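Local coordinates for protein NANS (YJHS), A 9-O-acetyl N-acetylneuraminic acid esterase (Escherichia coli O157:H7 EDL933, PDB 3PT5) that probably removes the 9-O-acetyl group from 9-O-acetyl-N-acetylneuraminic acid as an SGNH-family esterase, allowing the bacterium to grow on this host sialic acid, at residues 42-47 with 289-294; 235-238 with 242-245. All coordinates share one frame; numbering follows the deposited sequence.

Contact 1 (42-47 with 289-294)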
ATOM      1  N   PRO A  42       3.000 -18.133  -3.109  1.00 14.43           N
ATOM      2  CA  PRO A  42       2.675 -17.781  -4.497  1.00 15.59           C
ATOM      3  C   PRO A  42       1.776 -18.774  -5.230  1.00 16.76           C
ATOM      4  O   PRO A  42       1.247 -18.439  -6.281  1.00 16.21           O
ATOM      5  CB  PRO A  42       4.041 -17.715  -5.179  1.00 15.76           C
ATOM      6  CG  PRO A  42       4.935 -18.539  -4.348  1.00 15.37           C
ATOM      7  CD  PRO A  42       4.439 -18.411  -2.940  1.00 13.88           C
ATOM      8  N   ASP A  43       1.603 -19.973  -4.694  1.00 18.71           N
ATOM      9  CA  ASP A  43       0.692 -20.939  -5.325  1.00 20.25           C
ATOM     10  C   ASP A  43      -0.750 -20.799  -4.817  1.00 20.63           C
ATOM     11  O   ASP A  43      -1.681 -21.431  -5.339  1.00 21.96           O
ATOM     12  CB  ASP A  43       1.199 -22.371  -5.092  1.00 21.21           C
ATOM     13  CG  ASP A  43       2.435 -22.704  -5.923  1.00 24.59           C
ATOM     14  OD1 ASP A  43       2.598 -22.128  -7.020  1.00 29.27           O
ATOM     15  OD2 ASP A  43       3.253 -23.540  -5.477  1.00 30.10           O
ATOM     16  N   ARG A  44      -0.939 -19.994  -3.781  1.00 20.42           N
ATOM     17  CA  ARG A  44      -2.217 -19.941  -3.101  1.00 20.43           C
ATOM     18  C   ARG A  44      -2.685 -18.508  -3.005  1.00 19.58           C
ATOM     19  O   ARG A  44      -3.032 -17.895  -4.002  1.00 19.06           O
ATOM     20  CB  ARG A  44      -2.099 -20.554  -1.694  1.00 20.98           C
ATOM     21  CG  ARG A  44      -1.870 -22.070  -1.630  1.00 22.55           C
ATOM     22  CD  ARG A  44      -1.216 -22.457  -0.290  1.00 26.12           C
ATOM     23  NE  ARG A  44      -1.163 -23.912  -0.082  1.00 26.84           N
ATOM     24  CZ  ARG A  44      -0.232 -24.718  -0.595  1.00 27.81           C
ATOM     25  NH1 ARG A  44       0.736 -24.229  -1.366  1.00 29.65           N
ATOM     26  NH2 ARG A  44      -0.264 -26.025  -0.343  1.00 26.65           N
ATOM     27  N   GLU A  45      -2.664 -17.987  -1.785  1.00 18.96           N
ATOM     28  CA  GLU A  45      -3.222 -16.692  -1.452  1.00 19.48           C
ATOM     29  C   GLU A  45      -2.416 -15.558  -2.084  1.00 17.57           C
ATOM     30  O   GLU A  45      -2.950 -14.471  -2.304  1.00 17.48           O
ATOM     31  CB  GLU A  45      -3.317 -16.556   0.075  1.00 20.70           C
ATOM     32  CG  GLU A  45      -3.972 -17.794   0.799  1.00 25.76           C
ATOM     33  CD  GLU A  45      -3.008 -18.950   1.115  1.00 30.17           C
ATOM     34  OE1 GLU A  45      -2.064 -19.204   0.337  1.00 34.99           O
ATOM     35  OE2 GLU A  45      -3.193 -19.640   2.151  1.00 33.72           O
ATOM     36  N   ASP A  46      -1.137 -15.804  -2.393  1.00 15.68           N
ATOM     37  CA  ASP A  46      -0.323 -14.766  -3.067  1.00 13.56           C
ATOM     38  C   ASP A  46      -0.085 -15.010  -4.552  1.00 13.07           C
ATOM     39  O   ASP A  46       0.844 -14.446  -5.116  1.00 13.11           O
ATOM     40  CB  ASP A  46       1.036 -14.523  -2.391  1.00 13.51           C
ATOM     41  CG  ASP A  46       0.922 -14.264  -0.902  1.00 14.02           C
ATOM     42  OD1 ASP A  46      -0.149 -13.821  -0.428  1.00 16.97           O
ATOM     43  OD2 ASP A  46       1.908 -14.519  -0.194  1.00 13.53           O
ATOM     44  N   ALA A  47      -0.932 -15.818  -5.189  1.00 12.99           N
ATOM     45  CA  ALA A  47      -0.782 -16.077  -6.612  1.00 14.12           C
ATOM     46  C   ALA A  47      -1.080 -14.822  -7.434  1.00 14.79           C
ATOM     47  O   ALA A  47      -2.134 -14.191  -7.265  1.00 15.31           O
ATOM     48  CB  ALA A  47      -1.745 -17.206  -7.037  1.00 15.41           C
ATOM     49  N   LEU A 289       1.329 -25.271   8.937  1.00 16.09           N
ATOM     50  CA  LEU A 289       2.167 -26.310   8.323  1.00 16.73           C
ATOM     51  C   LEU A 289       1.477 -26.930   7.120  1.00 15.89           C
ATOM     52  O   LEU A 289       2.123 -27.252   6.102  1.00 15.89           O
ATOM     53  CB  LEU A 289       2.482 -27.401   9.348  1.00 16.78           C
ATOM     54  CG  LEU A 289       3.792 -27.399  10.133  1.00 19.49           C
ATOM     55  CD1 LEU A 289       4.444 -26.019  10.251  1.00 19.18           C
ATOM     56  CD2 LEU A 289       3.636 -28.089  11.472  1.00 18.15           C
ATOM     57  N   SER A 290       0.147 -27.044   7.210  1.00 16.17           N
ATOM     58  CA  SER A 290      -0.610 -27.707   6.160  1.00 15.65           C
ATOM     59  C   SER A 290      -0.540 -26.990   4.799  1.00 16.14           C
ATOM     60  O   SER A 290      -0.717 -27.621   3.741  1.00 16.08           O
ATOM     61  CB  SER A 290      -2.063 -27.926   6.610  1.00 15.85           C
ATOM     62  OG  SER A 290      -2.820 -26.739   6.470  1.00 17.97           O
ATOM     63  N   THR A 291      -0.252 -25.685   4.827  1.00 15.51           N
ATOM     64  CA  THR A 291      -0.190 -24.866   3.606  1.00 16.06           C
ATOM     65  C   THR A 291       1.240 -24.407   3.305  1.00 16.13           C
ATOM     66  O   THR A 291       1.501 -23.806   2.261  1.00 17.50           O
ATOM     67  CB  THR A 291      -1.053 -23.584   3.718  1.00 16.05           C
ATOM     68  OG1 THR A 291      -0.555 -22.777   4.799  1.00 16.07           O
ATOM     69  CG2 THR A 291      -2.514 -23.915   3.984  1.00 17.81           C
ATOM     70  N   GLY A 292       2.163 -24.690   4.212  1.00 16.02           N
ATOM     71  CA  GLY A 292       3.558 -24.328   4.002  1.00 15.54           C
ATOM     72  C   GLY A 292       3.839 -22.899   4.434  1.00 14.83           C
ATOM     73  O   GLY A 292       4.902 -22.342   4.092  1.00 15.25           O
ATOM     74  N   TYR A 293       2.923 -22.328   5.212  1.00 13.55           N
ATOM     75  CA  TYR A 293       3.128 -20.967   5.758  1.00 12.82           C
ATOM     76  C   TYR A 293       3.978 -21.014   7.027  1.00 12.87           C
ATOM     77  O   TYR A 293       3.554 -21.554   8.040  1.00 14.10           O
ATOM     78  CB  TYR A 293       1.806 -20.282   6.058  1.00 12.68           C
ATOM     79  CG  TYR A 293       2.013 -18.863   6.547  1.00 10.72           C
ATOM     80  CD1 TYR A 293       2.576 -17.904   5.714  1.00 10.09           C
ATOM     81  CD2 TYR A 293       1.662 -18.497   7.828  1.00 11.61           C
ATOM     82  CE1 TYR A 293       2.771 -16.599   6.168  1.00 11.26           C
ATOM     83  CE2 TYR A 293       1.830 -17.225   8.298  1.00 10.26           C
ATOM     84  CZ  TYR A 293       2.392 -16.255   7.458  1.00 12.05           C
ATOM     85  OH  TYR A 293       2.593 -14.963   7.952  1.00 11.07           O
ATOM     86  N   TYR A 294       5.157 -20.406   6.965  1.00 12.61           N
ATOM     87  CA  TYR A 294       6.028 -20.184   8.113  1.00 12.10           C
ATOM     88  C   TYR A 294       6.054 -18.670   8.358  1.00 11.46           C
ATOM     89  O   TYR A 294       6.288 -17.884   7.430  1.00 11.43           O
ATOM     90  CB  TYR A 294       7.435 -20.770   7.857  1.00 11.61           C
ATOM     91  CG  TYR A 294       7.404 -22.278   7.687  1.00 14.44           C
ATOM     92  CD1 TYR A 294       7.342 -23.131   8.801  1.00 13.87           C
ATOM     93  CD2 TYR A 294       7.411 -22.849   6.420  1.00 17.73           C
ATOM     94  CE1 TYR A 294       7.288 -24.507   8.658  1.00 15.33           C
ATOM     95  CE2 TYR A 294       7.356 -24.259   6.269  1.00 14.85           C
ATOM     96  CZ  TYR A 294       7.292 -25.064   7.386  1.00 16.40           C
ATOM     97  OH  TYR A 294       7.229 -26.455   7.187  1.00 14.40           O
TER
HETATM   98  O   HOH W   1      -1.832 -20.550   4.956  1.00 35.28           O

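Contact 2 (235-238 with 242-245)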
ATOM      1  N   CYS A 235      -8.561   5.492   4.166  1.00  9.72           N
ATOM      2  CA  CYS A 235      -7.420   5.703   5.058  1.00  9.62           C
ATOM      3  C   CYS A 235      -7.439   4.613   6.122  1.00  9.88           C
ATOM      4  O   CYS A 235      -8.385   4.508   6.914  1.00 10.07           O
ATOM      5  CB  CYS A 235      -7.505   7.092   5.687  1.00 10.90           C
ATOM      6  SG  CYS A 235      -7.458   8.388   4.479  1.00 12.04           S
ATOM      7  N   GLY A 236      -6.408   3.782   6.139  1.00  9.91           N
ATOM      8  CA  GLY A 236      -6.376   2.649   7.043  1.00 10.62           C
ATOM      9  C   GLY A 236      -5.774   2.963   8.398  1.00 10.37           C
ATOM     10  O   GLY A 236      -4.940   3.860   8.556  1.00 11.09           O
ATOM     11  N   ASP A 237      -6.184   2.166   9.368  1.00 10.16           N
ATOM     12  CA  ASP A 237      -5.677   2.253  10.732  1.00  9.69           C
ATOM     13  C   ASP A 237      -4.229   1.716  10.835  1.00  9.38           C
ATOM     14  O   ASP A 237      -3.585   1.355   9.821  1.00  9.53           O
ATOM     15  CB  ASP A 237      -6.638   1.445  11.626  1.00  8.96           C
ATOM     16  CG  ASP A 237      -6.700   1.943  13.083  1.00  9.98           C
ATOM     17  OD1 ASP A 237      -5.925   2.847  13.469  1.00 11.44           O
ATOM     18  OD2 ASP A 237      -7.550   1.406  13.842  1.00 11.59           O
ATOM     19  N   THR A 238      -3.703   1.684  12.049  1.00  9.15           N
ATOM     20  CA  THR A 238      -2.349   1.189  12.288  1.00  8.93           C
ATOM     21  C   THR A 238      -2.402   0.074  13.343  1.00  8.49           C
ATOM     22  O   THR A 238      -3.497  -0.318  13.778  1.00  8.96           O
ATOM     23  CB  THR A 238      -1.402   2.336  12.689  1.00 10.18           C
ATOM     24  OG1 THR A 238      -0.050   1.844  12.766  1.00 10.12           O
ATOM     25  CG2 THR A 238      -1.807   2.966  13.991  1.00 11.14           C
ATOM     26  N   TRP A 242       1.405   1.145  17.848  1.00 11.12           N
ATOM     27  CA  TRP A 242       1.384   2.594  17.629  1.00 11.72           C
ATOM     28  C   TRP A 242       0.257   3.259  18.434  1.00 13.11           C
ATOM     29  O   TRP A 242       0.450   4.284  19.081  1.00 14.11           O
ATOM     30  CB  TRP A 242       1.206   2.845  16.129  1.00 12.13           C
ATOM     31  CG  TRP A 242       2.386   2.378  15.337  1.00 11.43           C
ATOM     32  CD1 TRP A 242       2.478   1.223  14.574  1.00  9.84           C
ATOM     33  CD2 TRP A 242       3.675   2.999  15.278  1.00 10.42           C
ATOM     34  NE1 TRP A 242       3.714   1.137  14.004  1.00  9.24           N
ATOM     35  CE2 TRP A 242       4.487   2.193  14.421  1.00  9.75           C
ATOM     36  CE3 TRP A 242       4.219   4.162  15.844  1.00 11.21           C
ATOM     37  CZ2 TRP A 242       5.816   2.518  14.114  1.00  9.88           C
ATOM     38  CZ3 TRP A 242       5.559   4.494  15.538  1.00 11.57           C
ATOM     39  CH2 TRP A 242       6.340   3.661  14.679  1.00 13.18           C
ATOM     40  N   LYS A 243      -0.906   2.632  18.415  1.00 12.99           N
ATOM     41  CA  LYS A 243      -2.040   3.102  19.219  1.00 13.64           C
ATOM     42  C   LYS A 243      -1.781   3.110  20.711  1.00 13.95           C
ATOM     43  O   LYS A 243      -2.222   4.033  21.403  1.00 14.60           O
ATOM     44  CB  LYS A 243      -3.248   2.225  18.995  1.00 13.47           C
ATOM     45  CG  LYS A 243      -3.765   2.184  17.610  1.00 14.87           C
ATOM     46  CD  LYS A 243      -4.917   1.280  17.660  1.00 18.02           C
ATOM     47  CE  LYS A 243      -5.628   1.169  16.351  1.00 20.87           C
ATOM     48  NZ  LYS A 243      -7.091   1.021  16.626  1.00 20.96           N
ATOM     49  N   GLU A 244      -1.127   2.076  21.236  1.00 13.85           N
ATOM     50  CA  GLU A 244      -0.936   1.995  22.699  1.00 14.49           C
ATOM     51  C   GLU A 244       0.164   2.917  23.176  1.00 15.28           C
ATOM     52  O   GLU A 244       0.119   3.411  24.298  1.00 15.76           O
ATOM     53  CB  GLU A 244      -0.576   0.574  23.141  1.00 15.88           C
ATOM     54  CG  GLU A 244      -1.708  -0.432  22.986  1.00 15.74           C
ATOM     55  CD  GLU A 244      -1.428  -1.758  23.710  1.00 19.91           C
ATOM     56  OE1 GLU A 244      -0.428  -1.845  24.454  1.00 22.76           O
ATOM     57  OE2 GLU A 244      -2.194  -2.723  23.528  1.00 20.15           O
ATOM     58  N   ASN A 245       1.155   3.146  22.326  1.00 14.52           N
ATOM     59  CA  ASN A 245       2.366   3.858  22.737  1.00 15.15           C
ATOM     60  C   ASN A 245       2.328   5.368  22.467  1.00 15.83           C
ATOM     61  O   ASN A 245       3.100   6.134  23.062  1.00 16.02           O
ATOM     62  CB  ASN A 245       3.600   3.208  22.101  1.00 15.35           C
ATOM     63  CG  ASN A 245       4.065   1.973  22.866  1.00 17.80           C
ATOM     64  OD1 ASN A 245       4.776   2.081  23.874  1.00 20.16           O
ATOM     65  ND2 ASN A 245       3.661   0.789  22.401  1.00 17.90           N
TER

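Contact 1 (42-47 with 289-294)
R44 reaches from one surface loop of the SGNH-hydrolase fold to T291 in another, its guanidinium lying across the backbone carbonyl of that threonine. The arginine opens a type I beta turn, R44 to A47, closed by the bond from A47 N to R44 O; the facing loop carries a G1 beta bulge, with G292 and Y293 set opposite the single residue D288. From CB the R44 chain sets out with CG anti to its own carbonyl carbon (chi1 -69°), then runs extended through CD to NE, which carries it across to the facing loop. CD is the first atom to arrive, 4.0 Å from T291 O. NE follows, 3.8 Å from T291 CB, the two side chains meeting at a slant. At CZ the group flattens out, and T291 O sits 3.4 Å above the guanidinium plane, over its centre. The oxygen therefore meets the face of the cation, not its N-H groups, and the attraction is probably a loose electrostatic one added to van der Waals contact. NH1 and NH2 lie at similar distances from this oxygen, NH2 at 3.8 Å.

The hydroxyl of T291 turns to other partners. With chi1 at 61°, OG1 stands between the backbone N and the carbonyl carbon, where it bonds D288 O within its own loop. It also bonds a water that bridges to the neighbouring E45, so the turn has a second, solvent-mediated link to this threonine. Deeper in the turn, D46 makes a salt bridge with R319 of helix 315-335 and a hydrogen bond with H109. At the surface, the bridging water lies 2.6 Å from T291 OG1 and donates a hydrogen bond to E45 OE2 at 3.2 Å.

Contact 2 (235-238 with 242-245)
K243 and D237 form a salt bridge just beyond the C-terminal end of strand 233-236, a parallel strand of the central sheet in this SGNH-hydrolase alpha/beta fold, where the chain turns into helix 240-245. K243 NZ donates to D237 OD2 at 2.8 Å, meeting the oxygen on its syn side and 27° out of the carboxylate plane. The lysine's extended run as far as CE brings CE to 3.3 Å from D237 OD1, and the bend at the last torsion (chi4 -145°) sets NZ beside OD2. The two side chains cross at about a right angle.

T238 packs beside this pair. Its CG2 packs 3.7 Å from W242 CB and more loosely against K243 CG, while its OG1 approaches the indole obliquely, 3.2 Å from W242 CD1. Methyl and hydroxyl thus meet different parts of the first turn of the helix, and T238 and K243 run past each other in opposite directions.

Around this shell, polar partners fix the groups. Y250 OH bonds D237 OD1 and also makes a weak hydrogen bond with K243 NZ, tying both members of the ion pair to helix 247-253. E192 OE2 bonds T238 OG1, and the indole NE1 of W242, next to CD1, is hydrogen-bonded to S311 O, which helps fix the turn of the ring. D237 is set in place by its backbone bond with V268 of the adjacent edge strand; its carboxylate also turns back on the chain, where OD1 accepts a weak bond from T238 N at 2.9 Å.

From the N terminus, the chain runs through strand 20-28 into the loop that holds 42-47; its partner in contact 1, 289-294, comes only in the loop between strand 265-268 and helix 315-335. Most of the central sheet is laid down in between. Contact 2 is nested inside this long loop: it closes a short turn of its own, joining the end of strand 233-236 to helix 240-245 with three residues between its segments. Contact 1 thus joins two distant loops at the surface, whereas contact 2 is a local, buried strand-to-helix contact. Their nearest atoms are about 17 Å apart, and they do not touch.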